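PDB 4AZS: methyltransferase WBDD, which is a bifunctional kinase and methyltransferase that regulates the chain length of the O9a O antigen in Escherichia coli. Local coordinates for residues P67-D72 against G88-G93; L84-A89 against P112-E117; L163-Q168 against V221-V226. One frame throughout, in Å; residues are numbered along the deposited sequence.

Interaction 1 of 3, residues P67-D72 against G88-G93; sequences PLNVLD and GATIVG
N69 and T90 stand side by side on neighbouring parallel strands, yet the asparagine turns its amide oxygen to carbon rather than to hydroxyl: N69 OD1 lies 3.2 Å from T90 CB and 3.8 Å from T90 OG1. N69 CG is anti to its own carbonyl carbon (chi1 -62°), and the amide folds over beside the threonine. The strands run in register, N69 with T90 through D72 with G93, their N-to-C directions 18° apart. Four backbone hydrogen bonds zigzag between them, the first from T90 N to L68 O (3.0 Å), the last from D72 N to V92 O (2.8 Å). V70 is gripped at both ends, its N by T90 O and its O by V92 N (2.9 Å). L71 and V92 share the face of N69 and T90. On the other face V70 CG2 meets A89 CB at 4.1 Å and V70 CB rests on I91 CG2, while L84 of helix 79-86 packs on V70 and A89. The unit is a beta-alpha-beta crossover of the Rossmann-like methyltransferase fold, and the D72 side chain lies about 5 Å from the bound S-adenosylmethionine. The hydrogen bonds between the strands are all main-chain, so the pairing does not depend on the side chains; D72 OD2 is instead hydrogen-bonded to S81 OG, which holds the carboxylate beside the cofactor.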
loop_
_atom_site.group_PDB
_atom_site.type_symbol
_atom_site.label_atom_id
_atom_site.label_comp_id
_atom_site.label_asym_id
_atom_site.label_seq_id
_atom_site.Cartn_x
_atom_site.Cartn_y
_atom_site.Cartn_z
ATOM N N PRO A 67 -51.331 31.652 -13.690
ATOM C CA PRO A 67 -50.809 30.938 -12.565
ATOM C C PRO A 67 -49.660 30.035 -13.049
ATOM O O PRO A 67 -49.682 29.653 -14.200
ATOM C CB PRO A 67 -52.004 30.112 -12.086
ATOM C CG PRO A 67 -53.211 30.804 -12.615
ATOM C CD PRO A 67 -52.740 31.268 -13.963
ATOM N N LEU A 68 -48.668 29.738 -12.198
ATOM C CA LEU A 68 -47.484 28.987 -12.630
ATOM C C LEU A 68 -47.523 27.543 -12.202
ATOM O O LEU A 68 -48.115 27.224 -11.181
ATOM C CB LEU A 68 -46.214 29.596 -12.037
ATOM C CG LEU A 68 -46.004 31.117 -12.195
ATOM C CD1 LEU A 68 -44.650 31.516 -11.656
ATOM C CD2 LEU A 68 -46.151 31.562 -13.627
ATOM N N ASN A 69 -46.859 26.688 -12.986
ATOM C CA ASN A 69 -46.397 25.394 -12.531
ATOM C C ASN A 69 -45.030 25.482 -11.824
ATOM O O ASN A 69 -44.051 25.995 -12.384
ATOM C CB ASN A 69 -46.326 24.493 -13.723
ATOM C CG ASN A 69 -47.700 24.290 -14.352
ATOM O OD1 ASN A 69 -48.617 23.969 -13.654
ATOM N ND2 ASN A 69 -47.824 24.465 -15.677
ATOM N N VAL A 70 -44.978 25.029 -10.587
ATOM C CA VAL A 70 -43.799 25.188 -9.739
ATOM C C VAL A 70 -43.297 23.834 -9.284
ATOM O O VAL A 70 -44.091 22.960 -8.878
ATOM C CB VAL A 70 -44.135 26.008 -8.476
ATOM C CG1 VAL A 70 -42.871 26.217 -7.629
ATOM C CG2 VAL A 70 -44.770 27.317 -8.888
ATOM N N LEU A 71 -41.972 23.674 -9.388
ATOM C CA LEU A 71 -41.278 22.511 -8.903
ATOM C C LEU A 71 -40.464 22.844 -7.641
ATOM O O LEU A 71 -39.642 23.768 -7.647
ATOM C CB LEU A 71 -40.367 21.968 -10.020
ATOM C CG LEU A 71 -39.466 20.764 -9.705
ATOM C CD1 LEU A 71 -40.222 19.476 -9.442
ATOM C CD2 LEU A 71 -38.498 20.524 -10.844
ATOM N N ASP A 72 -40.667 22.074 -6.580
ATOM C CA ASP A 72 -40.024 22.323 -5.274
ATOM C C ASP A 72 -39.132 21.114 -4.962
ATOM O O ASP A 72 -39.633 20.051 -4.582
ATOM C CB ASP A 72 -41.089 22.502 -4.190
ATOM C CG ASP A 72 -40.535 22.935 -2.846
ATOM O OD1 ASP A 72 -39.305 23.093 -2.645
ATOM O OD2 ASP A 72 -41.389 23.089 -1.941
ATOM N N GLY A 88 -52.751 29.732 -5.816
ATOM C CA GLY A 88 -53.231 29.281 -7.132
ATOM C C GLY A 88 -52.207 28.564 -8.002
ATOM O O GLY A 88 -52.500 28.175 -9.136
ATOM N N ALA A 89 -51.008 28.360 -7.491
ATOM C CA ALA A 89 -49.991 27.648 -8.248
ATOM C C ALA A 89 -50.339 26.157 -8.340
ATOM O O ALA A 89 -50.974 25.608 -7.451
ATOM C CB ALA A 89 -48.621 27.820 -7.586
ATOM N N THR A 90 -49.876 25.501 -9.394
ATOM C CA THR A 90 -49.885 24.047 -9.461
ATOM C C THR A 90 -48.488 23.616 -9.124
ATOM O O THR A 90 -47.505 24.095 -9.763
ATOM C CB THR A 90 -50.257 23.570 -10.890
ATOM O OG1 THR A 90 -51.553 24.051 -11.184
ATOM C CG2 THR A 90 -50.256 22.006 -11.019
ATOM N N ILE A 91 -48.352 22.782 -8.103
ATOM C CA ILE A 91 -47.018 22.456 -7.596
ATOM C C ILE A 91 -46.711 20.965 -7.556
ATOM O O ILE A 91 -47.578 20.135 -7.318
ATOM C CB ILE A 91 -46.729 23.119 -6.218
ATOM C CG1 ILE A 91 -47.454 22.403 -5.064
ATOM C CG2 ILE A 91 -47.155 24.540 -6.264
ATOM C CD1 ILE A 91 -46.772 21.124 -4.596
ATOM N N VAL A 92 -45.446 20.639 -7.784
ATOM C CA VAL A 92 -44.967 19.301 -7.524
ATOM C C VAL A 92 -43.771 19.478 -6.587
ATOM O O VAL A 92 -42.828 20.288 -6.844
ATOM C CB VAL A 92 -44.590 18.580 -8.817
ATOM C CG1 VAL A 92 -44.012 17.204 -8.548
ATOM C CG2 VAL A 92 -45.790 18.443 -9.749
ATOM N N GLY A 93 -43.828 18.781 -5.467
ATOM C CA GLY A 93 -42.712 18.747 -4.501
ATOM C C GLY A 93 -42.036 17.409 -4.434
ATOM O O GLY A 93 -42.703 16.403 -4.410
#

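Interaction 2 of 3, residues L84-A89 against P112-E117; sequences LASKGA and PDFAAE
A Schellman motif ends helix 79-86 where A85 and S86 meet F114, just ahead of strand 115-120, and A89 is linked to A115 through a water. G88, with its phi of 102°, is the C-prime residue: its N reaches back to A85 O (3.0 Å), and A89 N bonds L84 O. The turn leaves A85 O and A89 O directed at the one water, which donates to both at 2.7 Å and accepts from A115 N at 2.8 Å. This single molecule joins the two segments, and A85 O is gripped twice, by the amide of G88 and by the water. A115 N, in the inverse gamma turn centred on A115, is thus satisfied by the water.

Beside the water the contact is apolar. A85 CB points at F114 and touches its CB at 3.7 Å. F114 CG lies anti to its carbonyl carbon (chi1 -71°), which lays the ring alongside the helix end, one face under A85 and S86. S86 CA sits over that face, 3.9 Å from the centroid and 22° off the normal, a CH-pi contact displaced toward the rim. S86 OG meets the far end of the ring at F114 CZ, 3.5 Å away. A85 CB also reaches A116 CB more loosely, at 4.5 Å. The end of helix 79-86 thus packs on F114 and the first residues of 115-120, the strand beside 90-95 and outermost in this chain's sheet, an arrangement typical of the layered alpha/beta Rossmann-like fold.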
loop_
_atom_site.group_PDB
_atom_site.type_symbol
_atom_site.label_atom_id
_atom_site.label_comp_id
_atom_site.label_asym_id
_atom_site.label_seq_id
_atom_site.Cartn_x
_atom_site.Cartn_y
_atom_site.Cartn_z
ATOM N N LEU A 84 -47.428 28.291 -1.961
ATOM C CA LEU A 84 -47.689 28.742 -3.340
ATOM C C LEU A 84 -48.951 28.137 -3.954
ATOM O O LEU A 84 -49.655 28.799 -4.730
ATOM C CB LEU A 84 -46.491 28.469 -4.243
ATOM C CG LEU A 84 -45.202 29.167 -3.850
ATOM C CD1 LEU A 84 -44.086 28.691 -4.774
ATOM C CD2 LEU A 84 -45.325 30.672 -3.934
ATOM N N ALA A 85 -49.277 26.904 -3.601
ATOM C CA ALA A 85 -50.532 26.318 -4.080
ATOM C C ALA A 85 -51.698 27.092 -3.522
ATOM O O ALA A 85 -52.718 27.186 -4.152
ATOM C CB ALA A 85 -50.657 24.853 -3.697
ATOM N N SER A 86 -51.520 27.639 -2.333
ATOM C CA SER A 86 -52.543 28.464 -1.737
ATOM C C SER A 86 -52.896 29.701 -2.582
ATOM O O SER A 86 -54.028 30.175 -2.566
ATOM C CB SER A 86 -52.064 28.959 -0.378
ATOM O OG SER A 86 -53.160 29.406 0.288
ATOM N N LYS A 87 -51.898 30.256 -3.253
ATOM C CA LYS A 87 -52.062 31.405 -4.152
ATOM C C LYS A 87 -52.426 31.009 -5.580
ATOM O O LYS A 87 -52.340 31.846 -6.475
ATOM C CB LYS A 87 -50.740 32.190 -4.208
ATOM C CG LYS A 87 -50.360 32.820 -2.891
ATOM C CD LYS A 87 -48.867 33.143 -2.857
ATOM C CE LYS A 87 -48.358 33.793 -4.140
ATOM N NZ LYS A 87 -48.944 35.175 -4.321
ATOM N N GLY A 88 -52.751 29.732 -5.816
ATOM C CA GLY A 88 -53.231 29.281 -7.132
ATOM C C GLY A 88 -52.207 28.564 -8.002
ATOM O O GLY A 88 -52.500 28.175 -9.136
ATOM N N ALA A 89 -51.008 28.360 -7.491
ATOM C CA ALA A 89 -49.991 27.648 -8.248
ATOM C C ALA A 89 -50.339 26.157 -8.340
ATOM O O ALA A 89 -50.974 25.608 -7.451
ATOM C CB ALA A 89 -48.621 27.820 -7.586
ATOM N N PRO A 112 -57.816 20.374 0.055
ATOM C CA PRO A 112 -58.087 19.588 -1.159
ATOM C C PRO A 112 -58.164 20.394 -2.447
ATOM O O PRO A 112 -57.984 19.824 -3.522
ATOM C CB PRO A 112 -59.454 18.907 -0.858
ATOM C CG PRO A 112 -60.047 19.687 0.274
ATOM C CD PRO A 112 -58.886 20.236 1.061
ATOM N N ASP A 113 -58.448 21.690 -2.355
ATOM C CA ASP A 113 -58.480 22.524 -3.540
ATOM C C ASP A 113 -57.110 22.964 -4.031
ATOM O O ASP A 113 -57.039 23.508 -5.118
ATOM C CB ASP A 113 -59.281 23.794 -3.313
ATOM C CG ASP A 113 -60.744 23.508 -3.022
ATOM O OD1 ASP A 113 -61.280 22.435 -3.472
ATOM O OD2 ASP A 113 -61.328 24.374 -2.332
ATOM N N PHE A 114 -56.055 22.760 -3.241
ATOM C CA PHE A 114 -54.673 23.107 -3.683
ATOM C C PHE A 114 -54.275 22.092 -4.744
ATOM O O PHE A 114 -54.485 20.896 -4.544
ATOM C CB PHE A 114 -53.672 22.997 -2.532
ATOM C CG PHE A 114 -53.798 24.072 -1.482
ATOM C CD1 PHE A 114 -54.850 25.007 -1.494
ATOM C CD2 PHE A 114 -52.899 24.117 -0.442
ATOM C CE1 PHE A 114 -54.978 25.960 -0.492
ATOM C CE2 PHE A 114 -52.998 25.096 0.548
ATOM C CZ PHE A 114 -54.049 26.007 0.538
ATOM N N ALA A 115 -53.720 22.538 -5.863
ATOM C CA ALA A 115 -53.259 21.582 -6.878
ATOM C C ALA A 115 -51.786 21.248 -6.548
ATOM O O ALA A 115 -50.874 21.921 -6.996
ATOM C CB ALA A 115 -53.405 22.159 -8.294
ATOM N N ALA A 116 -51.592 20.241 -5.706
ATOM C CA ALA A 116 -50.280 19.951 -5.105
ATOM C C ALA A 116 -50.024 18.472 -5.153
ATOM O O ALA A 116 -50.821 17.723 -4.641
ATOM C CB ALA A 116 -50.271 20.407 -3.661
ATOM N N GLU A 117 -48.936 18.039 -5.764
ATOM C CA GLU A 117 -48.582 16.645 -5.723
ATOM C C GLU A 117 -47.174 16.519 -5.145
ATOM O O GLU A 117 -46.323 17.422 -5.294
ATOM C CB GLU A 117 -48.681 16.021 -7.116
ATOM C CG GLU A 117 -50.073 16.129 -7.765
ATOM C CD GLU A 117 -51.019 14.982 -7.415
ATOM O OE1 GLU A 117 -50.543 13.930 -6.928
ATOM O OE2 GLU A 117 -52.247 15.121 -7.647
HETATM O O HOH W 1 -53.295 25.336 -6.090
#

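Interaction 3 of 3, residues L163-Q168 against V221-V226; sequences LADVTQ and VSNHRV. With SO4 (sulfate ion), chain E.
The C-terminal part of helix 153-166 lies against the corner between strands 216-222 and 225-228, the backbones coming closest at A164 and N223, whose CA atoms are 5.3 Å apart. The corner is an ST turn and ST motif: S222 OG accepts from the N atoms of both H224 and R225. The same hydroxyl donates to Q168 O at 2.6 Å, from above the carbonyl plane, so three bonds fix it.

H224 brings the edge of its ring to the main chain of D165 and T167. Its NE2 donates to D165 O (2.7 Å, N-H...O 164°), which lies close to the ring plane, although the donor stands 40° out of the plane of that carbonyl. Beside it CD2 comes 3.1 Å from T167 O, so adjacent atoms of one ring edge face two main-chain oxygens. A water bridges A164 O to N223 N. N223 ND2 bonds D165 OD1 (2.8 Å) from above the carboxylate, the amide and carboxylate planes turned 37° apart, and lies against A164 CB. The other carboxylate oxygen, D165 OD2, forms a salt bridge with R162 of the second subunit, so the corner also borders the subunit interface.

Q168, bent at chi2, swings its amide across the H224 side chain and against the R225 chain, where OE1 lies 3.0 Å from R225 CD. Beyond it the arginine, whose NH2 also bonds N232 OD1, grips a sulfate, probably from the crystallisation liquor, with two nitrogens: R225 NH1 to O1 at 2.7 Å and R225 NH2 to O2 at 2.8 Å.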
loop_
_atom_site.group_PDB
_atom_site.type_symbol
_atom_site.label_atom_id
_atom_site.label_comp_id
_atom_site.label_asym_id
_atom_site.label_seq_id
_atom_site.Cartn_x
_atom_site.Cartn_y
_atom_site.Cartn_z
ATOM N N LEU A 163 -31.747 22.410 -15.107
ATOM C CA LEU A 163 -32.911 23.003 -14.448
ATOM C C LEU A 163 -33.308 24.362 -15.023
ATOM O O LEU A 163 -34.494 24.633 -15.239
ATOM C CB LEU A 163 -32.654 23.131 -12.951
ATOM C CG LEU A 163 -33.828 23.446 -12.020
ATOM C CD1 LEU A 163 -34.924 22.404 -12.159
ATOM C CD2 LEU A 163 -33.301 23.479 -10.598
ATOM N N ALA A 164 -32.318 25.232 -15.218
ATOM C CA ALA A 164 -32.531 26.490 -15.871
ATOM C C ALA A 164 -32.983 26.348 -17.329
ATOM O O ALA A 164 -33.880 27.062 -17.779
ATOM C CB ALA A 164 -31.281 27.303 -15.772
ATOM N N ASP A 165 -32.415 25.388 -18.040
ATOM C CA ASP A 165 -32.779 25.121 -19.454
ATOM C C ASP A 165 -34.255 24.791 -19.593
ATOM O O ASP A 165 -34.852 25.219 -20.557
ATOM C CB ASP A 165 -31.976 23.953 -20.033
ATOM C CG ASP A 165 -30.521 24.331 -20.354
ATOM O OD1 ASP A 165 -30.254 25.529 -20.628
ATOM O OD2 ASP A 165 -29.664 23.406 -20.363
ATOM N N VAL A 166 -34.826 24.070 -18.617
ATOM C CA VAL A 166 -36.180 23.553 -18.746
ATOM C C VAL A 166 -37.246 24.390 -18.072
ATOM O O VAL A 166 -38.432 24.080 -18.185
ATOM C CB VAL A 166 -36.317 22.093 -18.255
ATOM C CG1 VAL A 166 -35.430 21.208 -19.097
ATOM C CG2 VAL A 166 -36.042 21.948 -16.748
ATOM N N THR A 167 -36.843 25.441 -17.368
ATOM C CA THR A 167 -37.813 26.298 -16.699
ATOM C C THR A 167 -37.699 27.717 -17.187
ATOM O O THR A 167 -36.832 28.025 -17.955
ATOM C CB THR A 167 -37.544 26.300 -15.188
ATOM O OG1 THR A 167 -36.220 26.796 -14.949
ATOM C CG2 THR A 167 -37.682 24.877 -14.606
ATOM N N GLN A 168 -38.553 28.613 -16.714
ATOM C CA GLN A 168 -38.392 30.027 -17.004
ATOM C C GLN A 168 -37.543 30.742 -15.949
ATOM O O GLN A 168 -36.920 31.780 -16.239
ATOM C CB GLN A 168 -39.759 30.671 -17.103
ATOM C CG GLN A 168 -40.515 30.247 -18.340
ATOM C CD GLN A 168 -39.835 30.737 -19.603
ATOM O OE1 GLN A 168 -39.562 31.886 -19.760
ATOM N NE2 GLN A 168 -39.498 29.840 -20.453
ATOM N N VAL A 221 -32.272 32.855 -11.007
ATOM C CA VAL A 221 -31.436 32.421 -12.155
ATOM C C VAL A 221 -32.364 32.151 -13.342
ATOM O O VAL A 221 -33.486 31.660 -13.153
ATOM C CB VAL A 221 -30.704 31.139 -11.789
ATOM C CG1 VAL A 221 -29.935 30.563 -12.934
ATOM C CG2 VAL A 221 -29.825 31.334 -10.580
ATOM N N SER A 222 -31.943 32.464 -14.555
ATOM C CA SER A 222 -32.733 32.078 -15.731
ATOM C C SER A 222 -31.892 31.874 -16.939
ATOM O O SER A 222 -30.861 32.577 -17.158
ATOM C CB SER A 222 -33.806 33.121 -16.074
ATOM O OG SER A 222 -34.613 32.659 -17.162
ATOM N N ASN A 223 -32.309 30.901 -17.746
ATOM C CA ASN A 223 -31.660 30.708 -19.034
ATOM C C ASN A 223 -32.512 31.246 -20.186
ATOM O O ASN A 223 -32.149 31.071 -21.333
ATOM C CB ASN A 223 -31.272 29.254 -19.277
ATOM C CG ASN A 223 -29.871 28.918 -18.815
ATOM O OD1 ASN A 223 -29.108 29.766 -18.354
ATOM N ND2 ASN A 223 -29.545 27.643 -18.880
ATOM N N HIS A 224 -33.616 31.913 -19.876
ATOM C CA HIS A 224 -34.575 32.314 -20.897
ATOM C C HIS A 224 -35.099 33.711 -20.773
ATOM O O HIS A 224 -35.659 34.228 -21.734
ATOM C CB HIS A 224 -35.758 31.346 -20.872
ATOM C CG HIS A 224 -35.390 29.965 -21.264
ATOM N ND1 HIS A 224 -35.041 29.645 -22.534
ATOM C CD2 HIS A 224 -35.277 28.801 -20.512
ATOM C CE1 HIS A 224 -34.727 28.343 -22.587
ATOM N NE2 HIS A 224 -34.864 27.828 -21.343
ATOM N N ARG A 225 -34.985 34.310 -19.586
ATOM C CA ARG A 225 -35.558 35.609 -19.311
ATOM C C ARG A 225 -34.632 36.513 -18.535
ATOM O O ARG A 225 -33.838 36.070 -17.681
ATOM C CB ARG A 225 -36.871 35.453 -18.506
ATOM C CG ARG A 225 -37.964 34.653 -19.230
ATOM C CD ARG A 225 -39.293 34.559 -18.459
ATOM N NE ARG A 225 -40.006 35.813 -18.477
ATOM C CZ ARG A 225 -40.870 36.198 -19.412
ATOM N NH1 ARG A 225 -41.153 35.411 -20.413
ATOM N NH2 ARG A 225 -41.438 37.400 -19.341
ATOM N N VAL A 226 -34.727 37.800 -18.833
ATOM C CA VAL A 226 -34.260 38.798 -17.916
ATOM C C VAL A 226 -35.351 38.992 -16.861
ATOM O O VAL A 226 -36.486 39.272 -17.183
ATOM C CB VAL A 226 -33.956 40.128 -18.648
ATOM C CG1 VAL A 226 -33.618 41.227 -17.654
ATOM C CG2 VAL A 226 -32.798 39.911 -19.595
HETATM S S SO4 E . -43.582 36.968 -22.507
HETATM O O1 SO4 E . -42.751 35.733 -22.529
HETATM O O2 SO4 E . -43.138 37.948 -21.465
HETATM O O3 SO4 E . -44.989 36.572 -22.186
HETATM O O4 SO4 E . -43.436 37.579 -23.863
HETATM O O HOH W 2 -34.599 29.371 -16.695
#

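All three contacts reach the same mixed sheet; interaction 3 also takes in strand 225-228 of a separate hairpin. Interactions 1 and 2 share G88 and A89: the turn after helix 79-86 serves both, and strand 90-95 pairs with 69-73 on one side and 115-120 on the other, probably through I91 N to A115 O and G93 N to E117 O. Both are partly buried, but interaction 1 is built on main-chain bonds, whereas interaction 2, at the outermost strand, relies on a water and an aromatic face. Interaction 3, about 16 Å from interaction 1 between centres, is buried yet rich in side-chain-to-backbone bonds; L71 CD2 packs on L163 CD1.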